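Local coordinates for uncharacterized protein (Bacteroides fragilis, PDB 3NNG), which is of unknown function but carries a calcium-bound F5/8 type C (discoidin-like) domain, a fold that in relatives often binds carbohydrate or other ligands, at residues Val29-Asp32 and Lys36-Ala39; Trp64-Asp69 and Ile154-Lys159; Thr75-Thr80 and Phe138-Leu143. The protein carries 1 engineered substitution. All coordinates share one frame; numbering follows the deposited sequence.

How the contacts relate
The three contacts follow the fold of one F5/8 type C domain. Contact 1 comes first along the chain, in the loop and short helix after strand 23-26. Contact 3 is nested inside the loop that contact 2 closes. The centres of contacts 2 and 3 lie about 9 Å apart in the core between facing strands. Strand 63-68 pairs with strand 124-144, and strand 71-79 with strand 148-159, so the two contacts share both walls of the core. Contact 1 sits at the surface, about 20 Å from contact 2 between centres. A hydrogen bond from Trp64 to Ala39 links segment 36-39 of contact 1 to Trp64 in the core.

Contact 1 (Val29-Asp32 and Lys36-Ala39); sequences VYAD and KYGA
Tyr30 and Tyr37 meet as a T-shaped (edge-to-face) pair. The edge of the Tyr30 ring is directed at the face of Tyr37. The centroids are 5.4 Å apart and the planes stand at 81°. The closest ring atoms are Tyr30 CD2 and Tyr37 CE2, at 3.6 Å. Tyr37 CE2 lies near the plane of the Tyr30 ring, just beyond its edge. The side chains leave the backbone alongside one another, with their hydroxyl ends in a common direction.

Their first torsions differ. In Tyr30, CG is anti to the backbone N (chi1 -176°). In Tyr37, CG is anti to the carbonyl carbon and beside the backbone N (chi1 -59°), which presents a face of the Tyr37 ring to the edge of Tyr30. Tyr30 CB also packs against the Tyr37 ring, 3.9 Å from CD2. The carbonyl O of Tyr30 approaches Tyr37 CD2 obliquely, at 3.3 Å.

The contact joins the loop after strand 23-26 to helix 34-37 and the chain leading to Ala39. These elements form a small surface excursion from the beta-sandwich of the F5/8 type C domain. The loop folds tightly, with a backbone hydrogen bond from Asp32 N to Val29 O. Tyr30 also packs edge-to-face on Phe52 and meets the ring of Trp54, which ties the loop to strand 51-54.

Val29 packs beside the tyrosine pair. Its CG1 reaches the backbone of Tyr37, 3.7 Å from the carbonyl C, and also touches Tyr37 CB. The other branch, CG2, rests on Gly38, 4.0 Å from CA. Lys36 lays its aliphatic chain over the Tyr37 ring, with CG 3.9 Å above the plane near the centre. Tyr37 also touches Ala84 and Tyr85.

Contact 2 (Trp64-Asp69 and Ile154-Lys159); sequences WNTVLD and INLYEK. Engineered in segment 154-159: Glu158 (natural residue Val).
Ile154 holds CG1 anti to its backbone N (chi1 -173°), which leaves CG2 between N and the carbonyl carbon and aims this methyl at Trp64. In Trp64, CG is likewise anti to the backbone N, and the second torsion turns a face of the indole to the methyl. The result is a CH-pi contact. Ile154 CG2 lies 3.9 Å from the centroid of the six-membered ring of Trp64, 20° off the normal. The methyl is displaced toward the rim, and its nearest ring atom is Trp64 CH2, at 3.7 Å.

Trp64 is fixed in other ways too. Its NE1 donates a hydrogen bond to Ala39 O, so the buried N-H has a partner and the indole is less free to rotate. Its ring also meets those of Trp51 and Phe151.

Further along, Leu68 and Leu156 cross each other at a slant. They touch through single methyls, Leu68 CD2 to Leu156 CD2, at 4.1 Å. The same Leu156 methyl lies 4.3 Å from Thr66 CG2, a looser approach. Leu156 CD2 thus touches both Thr66 and Leu68, which point from the same side of strand 63-68. Leu156 also packs on Leu74 and Phe77.

The two strands do not pair with each other. Their axes approach to 10.5 Å and cross at -45°, a separation that is bridged by side chains alone. Trp64, Thr66 and Leu68 alternate with residues whose side chains point elsewhere, and all three face Ile154 and Leu156. Such packing of largely apolar rows between obliquely crossing strands is typical of the core of a beta-sandwich, here the jelly-roll-like sandwich of the F5/8 type C domain.

Contact 3 (Thr75-Thr80 and Phe138-Leu143); sequences TGFSVT and FRINCL
Phe77 reaches across from strand 71-79 to Phe138 and Ile140 of strand 124-144. Its CB points toward the other strand. From there chi1 of 70° sets CG between the backbone N and the carbonyl carbon. CG is the first ring atom to meet a partner, with Phe138 CZ at 4.0 Å. CD1, on one flank, lies 4.2 Å from the same Phe138 CZ. On the other flank CE2 meets the terminal methyl of Ile140, CD1, at 3.8 Å. At the tip, Phe77 CZ lies 4.1 Å from that methyl.

Phe138 CZ stands over one face of the Phe77 ring, displaced toward its rim. The rings form an edge-to-face pair, with the edge of Phe138 toward the face of Phe77. Their centroids are 5.6 Å apart and the planes meet at 61°. Ile140 extends to the ring with CG1 anti to its backbone N (chi1 -180°), and its methyl comes in obliquely.

Val79 CG1 sits at the edge of the Phe77 ring, near its plane. Ile96 of strand 93-100 packs on Phe77, Phe138 and Ile140. The contact lies near the centre of the domain, within the sandwich core. All three touching residues are buried and apolar, so dispersion and the exclusion of water probably account for most of its stability, with a modest electrostatic term from the ring pair.

Contact 1 (Val29-Asp32 and Lys36-Ala39)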
loop_
_atom_site.group_PDB
_atom_site.type_symbol
_atom_site.label_atom_id
_atom_site.label_comp_id
_atom_site.label_asym_id
_atom_site.label_seq_id
_atom_site.Cartn_x
_atom_site.Cartn_y
_atom_site.Cartn_z
ATOM N N VAL A 29 -11.764 -1.672 8.693
ATOM C CA VAL A 29 -10.748 -1.795 9.738
ATOM C C VAL A 29 -11.071 -3.038 10.541
ATOM O O VAL A 29 -12.196 -3.198 11.008
ATOM C CB VAL A 29 -10.713 -0.569 10.674
ATOM C CG1 VAL A 29 -9.744 -0.812 11.826
ATOM C CG2 VAL A 29 -10.317 0.696 9.899
ATOM N N TYR A 30 -10.105 -3.932 10.698
ATOM C CA TYR A 30 -10.381 -5.168 11.417
ATOM C C TYR A 30 -10.991 -4.876 12.802
ATOM O O TYR A 30 -10.530 -3.991 13.514
ATOM C CB TYR A 30 -9.126 -6.021 11.551
ATOM C CG TYR A 30 -9.407 -7.359 12.209
ATOM C CD1 TYR A 30 -10.051 -8.377 11.514
ATOM C CD2 TYR A 30 -9.047 -7.593 13.525
ATOM C CE1 TYR A 30 -10.315 -9.592 12.113
ATOM C CE2 TYR A 30 -9.308 -8.802 14.133
ATOM C CZ TYR A 30 -9.943 -9.799 13.422
ATOM O OH TYR A 30 -10.201 -11.008 14.026
ATOM N N ALA A 31 -12.037 -5.612 13.166
ATOM C CA ALA A 31 -12.637 -5.490 14.496
ATOM C C ALA A 31 -13.161 -4.075 14.721
ATOM O O ALA A 31 -13.392 -3.659 15.866
ATOM C CB ALA A 31 -11.611 -5.858 15.585
ATOM N N ASP A 32 -13.342 -3.329 13.635
ATOM C CA ASP A 32 -13.790 -1.945 13.746
ATOM C C ASP A 32 -12.943 -1.192 14.772
ATOM O O ASP A 32 -13.434 -0.305 15.474
ATOM C CB ASP A 32 -15.283 -1.880 14.119
ATOM C CG ASP A 32 -16.198 -2.281 12.976
ATOM O OD1 ASP A 32 -15.785 -2.180 11.812
ATOM O OD2 ASP A 32 -17.346 -2.676 13.251
ATOM N N LYS A 36 -6.270 0.561 16.560
ATOM C CA LYS A 36 -5.384 -0.597 16.585
ATOM C C LYS A 36 -5.014 -1.130 15.190
ATOM O O LYS A 36 -3.930 -1.688 15.004
ATOM C CB LYS A 36 -6.016 -1.719 17.418
ATOM C CG LYS A 36 -5.042 -2.818 17.823
ATOM C CD LYS A 36 -5.731 -3.886 18.664
ATOM C CE LYS A 36 -6.426 -3.272 19.880
ATOM N NZ LYS A 36 -7.165 -4.282 20.697
ATOM N N TYR A 37 -5.915 -0.976 14.221
ATOM C CA TYR A 37 -5.721 -1.586 12.908
ATOM C C TYR A 37 -6.060 -0.631 11.769
ATOM O O TYR A 37 -6.238 -1.069 10.640
ATOM C CB TYR A 37 -6.599 -2.832 12.754
ATOM C CG TYR A 37 -6.376 -3.930 13.776
ATOM C CD1 TYR A 37 -5.161 -4.602 13.856
ATOM C CD2 TYR A 37 -7.397 -4.319 14.637
ATOM C CE1 TYR A 37 -4.962 -5.628 14.781
ATOM C CE2 TYR A 37 -7.209 -5.341 15.565
ATOM C CZ TYR A 37 -5.992 -5.992 15.630
ATOM O OH TYR A 37 -5.792 -6.998 16.558
ATOM N N GLY A 38 -6.155 0.661 12.063
ATOM C CA GLY A 38 -6.563 1.652 11.069
ATOM C C GLY A 38 -5.571 1.946 9.947
ATOM O O GLY A 38 -4.375 1.646 10.045
ATOM N N ALA A 39 -6.070 2.568 8.881
ATOM C CA ALA A 39 -5.272 2.806 7.678
ATOM C C ALA A 39 -3.984 3.582 7.950
ATOM O O ALA A 39 -2.944 3.312 7.328
ATOM C CB ALA A 39 -6.110 3.524 6.632
#

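Contact 2 (Trp64-Asp69 and Ile154-Lys159)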
loop_
_atom_site.group_PDB
_atom_site.type_symbol
_atom_site.label_atom_id
_atom_site.label_comp_id
_atom_site.label_asym_id
_atom_site.label_seq_id
_atom_site.Cartn_x
_atom_site.Cartn_y
_atom_site.Cartn_z
ATOM N N TRP A 64 -6.505 -0.274 0.344
ATOM C CA TRP A 64 -5.936 0.813 1.126
ATOM C C TRP A 64 -5.639 1.959 0.152
ATOM O O TRP A 64 -5.201 1.733 -0.976
ATOM C CB TRP A 64 -4.678 0.336 1.873
ATOM C CG TRP A 64 -4.000 1.382 2.753
ATOM C CD1 TRP A 64 -4.086 1.511 4.130
ATOM C CD2 TRP A 64 -3.098 2.407 2.314
ATOM N NE1 TRP A 64 -3.291 2.560 4.556
ATOM C CE2 TRP A 64 -2.692 3.134 3.465
ATOM C CE3 TRP A 64 -2.597 2.783 1.058
ATOM C CZ2 TRP A 64 -1.819 4.213 3.387
ATOM C CZ3 TRP A 64 -1.723 3.865 0.982
ATOM C CH2 TRP A 64 -1.341 4.566 2.142
ATOM N N ASN A 65 -5.903 3.186 0.579
ATOM C CA ASN A 65 -5.911 4.328 -0.332
ATOM C C ASN A 65 -5.236 5.515 0.322
ATOM O O ASN A 65 -5.373 5.710 1.536
ATOM C CB ASN A 65 -7.354 4.701 -0.683
ATOM C CG ASN A 65 -7.446 5.780 -1.752
ATOM O OD1 ASN A 65 -7.389 6.982 -1.459
ATOM N ND2 ASN A 65 -7.593 5.356 -2.996
ATOM N N THR A 66 -4.501 6.297 -0.468
ATOM C CA THR A 66 -3.945 7.553 0.022
ATOM C C THR A 66 -4.166 8.703 -0.964
ATOM O O THR A 66 -3.947 8.563 -2.177
ATOM C CB THR A 66 -2.433 7.436 0.376
ATOM O OG1 THR A 66 -1.958 8.693 0.880
ATOM C CG2 THR A 66 -1.607 7.043 -0.854
ATOM N N VAL A 67 -4.638 9.827 -0.436
ATOM C CA VAL A 67 -4.611 11.086 -1.168
ATOM C C VAL A 67 -3.291 11.760 -0.822
ATOM O O VAL A 67 -3.048 12.095 0.337
ATOM C CB VAL A 67 -5.769 12.017 -0.741
ATOM C CG1 VAL A 67 -5.877 13.206 -1.691
ATOM C CG2 VAL A 67 -7.085 11.252 -0.692
ATOM N N LEU A 68 -2.420 11.924 -1.813
ATOM C CA LEU A 68 -1.140 12.585 -1.594
ATOM C C LEU A 68 -1.376 14.082 -1.530
ATOM O O LEU A 68 -2.204 14.598 -2.269
ATOM C CB LEU A 68 -0.156 12.244 -2.725
ATOM C CG LEU A 68 0.323 10.777 -2.803
ATOM C CD1 LEU A 68 -0.788 9.819 -3.214
ATOM C CD2 LEU A 68 1.522 10.619 -3.750
ATOM N N ASP A 69 -0.677 14.787 -0.648
ATOM C CA ASP A 69 -0.793 16.249 -0.645
ATOM C C ASP A 69 0.041 16.852 -1.779
ATOM O O ASP A 69 -0.346 17.853 -2.370
ATOM C CB ASP A 69 -0.329 16.835 0.689
ATOM C CG ASP A 69 1.092 16.422 1.043
ATOM O OD1 ASP A 69 1.340 15.211 1.243
ATOM O OD2 ASP A 69 1.959 17.311 1.128
ATOM N N ILE A 154 3.635 0.860 4.327
ATOM C CA ILE A 154 3.677 1.052 2.889
ATOM C C ILE A 154 4.348 2.383 2.565
ATOM O O ILE A 154 4.186 3.366 3.288
ATOM C CB ILE A 154 2.284 1.047 2.268
ATOM C CG1 ILE A 154 2.408 1.070 0.740
ATOM C CG2 ILE A 154 1.446 2.240 2.800
ATOM C CD1 ILE A 154 1.107 0.732 0.030
ATOM N N ASN A 155 5.112 2.398 1.480
ATOM C CA ASN A 155 5.771 3.604 1.012
ATOM C C ASN A 155 5.577 3.760 -0.478
ATOM O O ASN A 155 5.393 2.773 -1.189
ATOM C CB ASN A 155 7.263 3.546 1.318
ATOM C CG ASN A 155 7.560 3.864 2.759
ATOM O OD1 ASN A 155 7.609 5.032 3.148
ATOM N ND2 ASN A 155 7.743 2.830 3.569
ATOM N N LEU A 156 5.607 5.001 -0.945
ATOM C CA LEU A 156 5.622 5.264 -2.375
ATOM C C LEU A 156 6.945 5.935 -2.684
ATOM O O LEU A 156 7.479 6.665 -1.843
ATOM C CB LEU A 156 4.448 6.168 -2.776
ATOM C CG LEU A 156 3.122 5.537 -3.215
ATOM C CD1 LEU A 156 2.775 4.295 -2.409
ATOM C CD2 LEU A 156 1.961 6.580 -3.159
ATOM N N TYR A 157 7.475 5.697 -3.885
ATOM C CA TYR A 157 8.805 6.208 -4.251
ATOM C C TYR A 157 8.793 7.074 -5.499
ATOM O O TYR A 157 7.954 6.899 -6.402
ATOM C CB TYR A 157 9.791 5.048 -4.438
ATOM C CG TYR A 157 9.955 4.220 -3.184
ATOM C CD1 TYR A 157 9.155 3.116 -2.960
ATOM C CD2 TYR A 157 10.881 4.573 -2.202
ATOM C CE1 TYR A 157 9.285 2.356 -1.799
ATOM C CE2 TYR A 157 11.011 3.832 -1.035
ATOM C CZ TYR A 157 10.206 2.719 -0.841
ATOM O OH TYR A 157 10.310 1.957 0.309
ATOM N N GLU A 158 9.736 8.011 -5.537
ATOM C CA GLU A 158 9.949 8.866 -6.695
ATOM C C GLU A 158 11.459 8.920 -6.940
ATOM O O GLU A 158 12.251 8.605 -6.042
ATOM C CB GLU A 158 9.408 10.268 -6.422
ATOM C CG GLU A 158 10.211 11.024 -5.376
ATOM C CD GLU A 158 9.526 12.299 -4.924
ATOM O OE1 GLU A 158 8.828 12.926 -5.749
ATOM O OE2 GLU A 158 9.683 12.671 -3.741
ATOM N N LYS A 159 11.856 9.289 -8.154
ATOM C CA LYS A 159 13.275 9.384 -8.494
ATOM C C LYS A 159 13.920 10.599 -7.862
ATOM O O LYS A 159 13.415 11.723 -7.984
ATOM C CB LYS A 159 13.497 9.379 -10.008
ATOM C CG LYS A 159 13.622 7.969 -10.577
ATOM C CD LYS A 159 13.793 7.973 -12.087
ATOM C CE LYS A 159 12.955 6.877 -12.736
ATOM N NZ LYS A 159 13.264 5.512 -12.205
#

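Contact 3 (Thr75-Thr80 and Phe138-Leu143)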
loop_
_atom_site.group_PDB
_atom_site.type_symbol
_atom_site.label_atom_id
_atom_site.label_comp_id
_atom_site.label_asym_id
_atom_site.label_seq_id
_atom_site.Cartn_x
_atom_site.Cartn_y
_atom_site.Cartn_z
ATOM N N THR A 75 7.448 5.961 -9.044
ATOM C CA THR A 75 8.357 4.958 -9.606
ATOM C C THR A 75 8.122 3.548 -9.051
ATOM O O THR A 75 8.573 2.561 -9.620
ATOM C CB THR A 75 9.849 5.358 -9.440
ATOM O OG1 THR A 75 10.668 4.452 -10.188
ATOM C CG2 THR A 75 10.275 5.320 -7.972
ATOM N N GLY A 76 7.401 3.450 -7.947
ATOM C CA GLY A 76 7.086 2.148 -7.395
ATOM C C GLY A 76 6.555 2.304 -5.991
ATOM O O GLY A 76 6.371 3.427 -5.522
ATOM N N PHE A 77 6.313 1.183 -5.313
ATOM C CA PHE A 77 5.928 1.240 -3.920
ATOM C C PHE A 77 6.514 0.035 -3.196
ATOM O O PHE A 77 7.099 -0.863 -3.816
ATOM C CB PHE A 77 4.399 1.270 -3.791
ATOM C CG PHE A 77 3.744 -0.016 -4.166
ATOM C CD1 PHE A 77 3.512 -0.330 -5.499
ATOM C CD2 PHE A 77 3.376 -0.923 -3.193
ATOM C CE1 PHE A 77 2.912 -1.531 -5.851
ATOM C CE2 PHE A 77 2.789 -2.127 -3.528
ATOM C CZ PHE A 77 2.549 -2.431 -4.864
ATOM N N SER A 78 6.356 0.014 -1.880
ATOM C CA SER A 78 6.843 -1.093 -1.085
ATOM C C SER A 78 5.913 -1.349 0.075
ATOM O O SER A 78 5.310 -0.415 0.622
ATOM C CB SER A 78 8.243 -0.794 -0.550
ATOM O OG SER A 78 8.172 0.145 0.507
ATOM N N VAL A 79 5.819 -2.622 0.456
ATOM C CA VAL A 79 5.007 -3.039 1.584
ATOM C C VAL A 79 5.832 -3.985 2.458
ATOM O O VAL A 79 6.797 -4.594 1.984
ATOM C CB VAL A 79 3.680 -3.703 1.108
ATOM C CG1 VAL A 79 2.830 -2.694 0.335
ATOM C CG2 VAL A 79 3.953 -4.925 0.227
ATOM N N THR A 80 5.469 -4.076 3.736
ATOM C CA THR A 80 6.095 -5.014 4.670
ATOM C C THR A 80 5.094 -6.099 5.061
ATOM O O THR A 80 3.956 -6.105 4.582
ATOM C CB THR A 80 6.539 -4.298 5.965
ATOM O OG1 THR A 80 5.391 -3.732 6.612
ATOM C CG2 THR A 80 7.551 -3.169 5.649
ATOM N N PHE A 138 -3.579 7.202 -4.741
ATOM C CA PHE A 138 -3.051 5.857 -4.964
ATOM C C PHE A 138 -3.912 4.873 -4.198
ATOM O O PHE A 138 -4.184 5.083 -3.017
ATOM C CB PHE A 138 -1.601 5.793 -4.464
ATOM C CG PHE A 138 -0.998 4.399 -4.407
ATOM C CD1 PHE A 138 -1.258 3.557 -3.342
ATOM C CD2 PHE A 138 -0.094 3.975 -5.377
ATOM C CE1 PHE A 138 -0.680 2.296 -3.263
ATOM C CE2 PHE A 138 0.485 2.718 -5.318
ATOM C CZ PHE A 138 0.201 1.871 -4.248
ATOM N N ARG A 139 -4.360 3.812 -4.871
ATOM C CA ARG A 139 -5.091 2.733 -4.202
ATOM C C ARG A 139 -4.447 1.383 -4.468
ATOM O O ARG A 139 -4.070 1.080 -5.605
ATOM C CB ARG A 139 -6.563 2.681 -4.634
ATOM C CG ARG A 139 -7.400 1.660 -3.814
ATOM C CD ARG A 139 -8.922 1.895 -3.952
ATOM N NE ARG A 139 -9.309 3.251 -3.563
ATOM C CZ ARG A 139 -10.559 3.621 -3.270
ATOM N NH1 ARG A 139 -11.551 2.740 -3.310
ATOM N NH2 ARG A 139 -10.826 4.878 -2.938
ATOM N N ILE A 140 -4.336 0.566 -3.426
ATOM C CA ILE A 140 -3.926 -0.813 -3.610
ATOM C C ILE A 140 -5.055 -1.789 -3.266
ATOM O O ILE A 140 -5.474 -1.889 -2.115
ATOM C CB ILE A 140 -2.610 -1.133 -2.843
ATOM C CG1 ILE A 140 -2.192 -2.590 -3.049
ATOM C CG2 ILE A 140 -2.731 -0.791 -1.364
ATOM C CD1 ILE A 140 -0.763 -2.894 -2.568
ATOM N N ASN A 141 -5.562 -2.485 -4.281
ATOM C CA ASN A 141 -6.578 -3.518 -4.089
ATOM C C ASN A 141 -5.903 -4.860 -3.828
ATOM O O ASN A 141 -5.263 -5.421 -4.734
ATOM C CB ASN A 141 -7.484 -3.614 -5.321
ATOM C CG ASN A 141 -8.356 -2.378 -5.496
ATOM O OD1 ASN A 141 -9.051 -1.970 -4.565
ATOM N ND2 ASN A 141 -8.316 -1.770 -6.685
ATOM N N CYS A 142 -6.029 -5.353 -2.592
ATOM C CA CYS A 142 -5.359 -6.568 -2.161
ATOM C C CYS A 142 -6.163 -7.772 -2.605
ATOM O O CYS A 142 -7.327 -7.907 -2.244
ATOM C CB CYS A 142 -5.159 -6.559 -0.637
ATOM S SG CYS A 142 -4.174 -5.101 -0.129
ATOM N N LEU A 143 -5.533 -8.619 -3.412
ATOM C CA LEU A 143 -6.194 -9.786 -3.991
ATOM C C LEU A 143 -6.070 -11.035 -3.119
ATOM O O LEU A 143 -7.074 -11.671 -2.797
ATOM C CB LEU A 143 -5.666 -10.056 -5.408
ATOM C CG LEU A 143 -5.876 -8.881 -6.369
ATOM C CD1 LEU A 143 -5.221 -9.155 -7.725
ATOM C CD2 LEU A 143 -7.373 -8.553 -6.533
#